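Local coordinates for large component of pyocin AP41 (Pseudomonas aeruginosa, PDB 4UHQ), which probably acts as an endonuclease that cleaves DNA, here the metal-binding DNase domain of a longer antibacterial toxin, at residues H97-L102 with I111-I116. Numbering follows the deposited sequence.
With NI (nickel (II) ion), chain E.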
loop_
_atom_site.group_PDB
_atom_site.type_symbol
_atom_site.label_atom_id
_atom_site.label_comp_id
_atom_site.label_asym_id
_atom_site.label_seq_id
_atom_site.Cartn_x
_atom_site.Cartn_y
_atom_site.Cartn_z
ATOM N N HIS A 97 0.078 -4.597 -0.601
ATOM C CA HIS A 97 0.315 -5.967 -1.074
ATOM C C HIS A 97 1.671 -6.069 -1.758
ATOM O O HIS A 97 2.114 -5.171 -2.491
ATOM C CB HIS A 97 -0.840 -6.359 -2.024
ATOM C CG HIS A 97 -0.550 -7.470 -3.007
ATOM N ND1 HIS A 97 -0.452 -8.819 -2.669
ATOM C CD2 HIS A 97 -0.449 -7.420 -4.362
ATOM C CE1 HIS A 97 -0.262 -9.529 -3.767
ATOM N NE2 HIS A 97 -0.251 -8.703 -4.809
ATOM N N HIS A 98 2.352 -7.173 -1.475
ATOM C CA HIS A 98 3.608 -7.488 -2.135
ATOM C C HIS A 98 3.310 -8.182 -3.460
ATOM O O HIS A 98 2.761 -9.276 -3.504
ATOM C CB HIS A 98 4.468 -8.381 -1.211
ATOM C CG HIS A 98 4.993 -7.624 -0.028
ATOM N ND1 HIS A 98 4.289 -7.478 1.154
ATOM C CD2 HIS A 98 6.163 -6.957 0.128
ATOM C CE1 HIS A 98 5.003 -6.711 1.982
ATOM N NE2 HIS A 98 6.140 -6.382 1.382
ATOM N N VAL A 99 3.658 -7.505 -4.551
ATOM C CA VAL A 99 3.292 -7.910 -5.906
ATOM C C VAL A 99 3.816 -9.305 -6.220
ATOM O O VAL A 99 3.069 -10.154 -6.712
ATOM C CB VAL A 99 3.831 -6.895 -6.920
ATOM C CG1 VAL A 99 3.555 -7.332 -8.332
ATOM C CG2 VAL A 99 3.147 -5.530 -6.713
ATOM N N VAL A 100 5.107 -9.522 -5.960
ATOM C CA VAL A 100 5.643 -10.889 -5.836
ATOM C C VAL A 100 5.507 -11.207 -4.352
ATOM O O VAL A 100 6.109 -10.550 -3.494
ATOM C CB VAL A 100 7.107 -10.966 -6.249
ATOM C CG1 VAL A 100 7.613 -12.413 -6.038
ATOM C CG2 VAL A 100 7.261 -10.524 -7.698
ATOM N N PRO A 101 4.634 -12.139 -4.013
ATOM C CA PRO A 101 4.403 -12.377 -2.596
ATOM C C PRO A 101 5.644 -12.787 -1.812
ATOM O O PRO A 101 6.593 -13.366 -2.341
ATOM C CB PRO A 101 3.380 -13.513 -2.594
ATOM C CG PRO A 101 2.608 -13.253 -3.883
ATOM C CD PRO A 101 3.670 -12.869 -4.867
ATOM N N LEU A 102 5.637 -12.443 -0.528
ATOM C CA LEU A 102 6.752 -12.844 0.326
ATOM C C LEU A 102 6.966 -14.339 0.287
ATOM O O LEU A 102 8.077 -14.849 0.280
ATOM C CB LEU A 102 6.503 -12.350 1.763
ATOM C CG LEU A 102 6.219 -10.845 1.875
ATOM C CD1 LEU A 102 5.843 -10.461 3.322
ATOM C CD2 LEU A 102 7.458 -10.127 1.473
ATOM N N ILE A 111 9.932 -0.960 -2.400
ATOM C CA ILE A 111 8.740 -0.202 -2.718
ATOM C C ILE A 111 8.233 -0.505 -4.143
ATOM O O ILE A 111 7.010 -0.417 -4.405
ATOM C CB ILE A 111 9.045 1.296 -2.532
ATOM C CG1 ILE A 111 9.338 1.601 -1.038
ATOM C CG2 ILE A 111 7.901 2.158 -3.099
ATOM C CD1 ILE A 111 10.218 2.863 -0.814
ATOM N N ASP A 112 9.133 -0.907 -5.055
ATOM C CA ASP A 112 8.685 -1.312 -6.381
ATOM C C ASP A 112 8.016 -2.706 -6.404
ATOM O O ASP A 112 7.399 -3.076 -7.412
ATOM C CB ASP A 112 9.871 -1.243 -7.370
ATOM C CG ASP A 112 10.349 0.181 -7.557
ATOM O OD1 ASP A 112 9.470 1.053 -7.626
ATOM O OD2 ASP A 112 11.571 0.411 -7.587
ATOM N N ASN A 113 8.070 -3.418 -5.284
ATOM C CA ASN A 113 7.302 -4.632 -5.087
ATOM C C ASN A 113 6.021 -4.405 -4.311
ATOM O O ASN A 113 5.396 -5.356 -3.831
ATOM C CB ASN A 113 8.137 -5.669 -4.332
ATOM C CG ASN A 113 7.538 -7.057 -4.433
ATOM O OD1 ASN A 113 7.015 -7.421 -5.476
ATOM N ND2 ASN A 113 7.597 -7.821 -3.353
ATOM N N LEU A 114 5.608 -3.149 -4.185
ATOM C CA LEU A 114 4.377 -2.856 -3.396
ATOM C C LEU A 114 3.297 -2.228 -4.261
ATOM O O LEU A 114 3.608 -1.419 -5.159
ATOM C CB LEU A 114 4.656 -1.873 -2.250
ATOM C CG LEU A 114 5.789 -2.302 -1.358
ATOM C CD1 LEU A 114 6.000 -1.256 -0.265
ATOM C CD2 LEU A 114 5.568 -3.678 -0.741
ATOM N N VAL A 115 2.054 -2.606 -3.982
ATOM C CA VAL A 115 0.907 -1.838 -4.492
ATOM C C VAL A 115 -0.056 -1.606 -3.359
ATOM O O VAL A 115 0.002 -2.282 -2.313
ATOM C CB VAL A 115 0.176 -2.556 -5.647
ATOM C CG1 VAL A 115 1.040 -2.594 -6.899
ATOM C CG2 VAL A 115 -0.248 -4.007 -5.209
ATOM N N ILE A 116 -0.972 -0.642 -3.537
ATOM C CA ILE A 116 -2.090 -0.517 -2.604
ATOM C C ILE A 116 -3.322 -1.139 -3.231
ATOM O O ILE A 116 -3.568 -0.963 -4.431
ATOM C CB ILE A 116 -2.421 0.947 -2.237
ATOM C CG1 ILE A 116 -1.189 1.679 -1.703
ATOM C CG2 ILE A 116 -3.545 0.989 -1.195
ATOM C CD1 ILE A 116 -0.464 0.976 -0.520
HETATM NI NI NI E . -0.455 -9.915 -0.891
HETATM O O HOH W 1 1.381 -10.750 -1.657
#
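His-97 with Val-115 and His-98 with Leu-114 form a short antiparallel ladder between strands 95-98 and 114-117, continued by hydrogen bonds from the Asn-113 side chain where the chain leaves the first strand. His-97 and Val-115 are the hydrogen-bonded pair: His-97 N gives to Val-115 O (2.9 Å) and Val-115 N returns the bond to His-97 O. Two residues further along, past the non-hydrogen-bonded pair of His-98 and Leu-114, Val-99 N donates to Asn-113 O at 2.9 Å, approaching from above the carbonyl plane. Asn-113 then reaches across with its side chain, CG anti to the backbone N (chi1 -164°), and grips Val-100 twice. Asn-113 OD1 accepts from Val-100 N at 2.9 Å, while Asn-113 ND2 gives to Val-100 O (3.1 Å) almost within the amide plane. A further ND2 bond to Ala-107 O ties in the intervening loop and helps fix the amide's rotation. These two strands, followed by helix 119-132, make up the beta-beta-alpha metal finger of HNH nucleases, and Asn-113 probably corresponds to the central asparagine of the HNH motif, which braces the loop between the strands. Nickel sits on one side of the ladder, bound by His-97 ND1 at 2.1 Å, with water 1, His-122 and His-126 among its other ligands. Val-115 CG2 abuts the His-97 ring edge near CD2, whereas Val-115 CG1 meets Val-99 CG2 at 3.6 Å. On the other sheet face, Leu-114 CD2 lies over the His-98 ring in a CH-pi contact, 3.8 Å from the centroid. The two nitrogens of this ring are also engaged: NE2 hydrogen-bonds Leu-108 O, and ND1 meets a citrate probably derived from the crystallisation liquor.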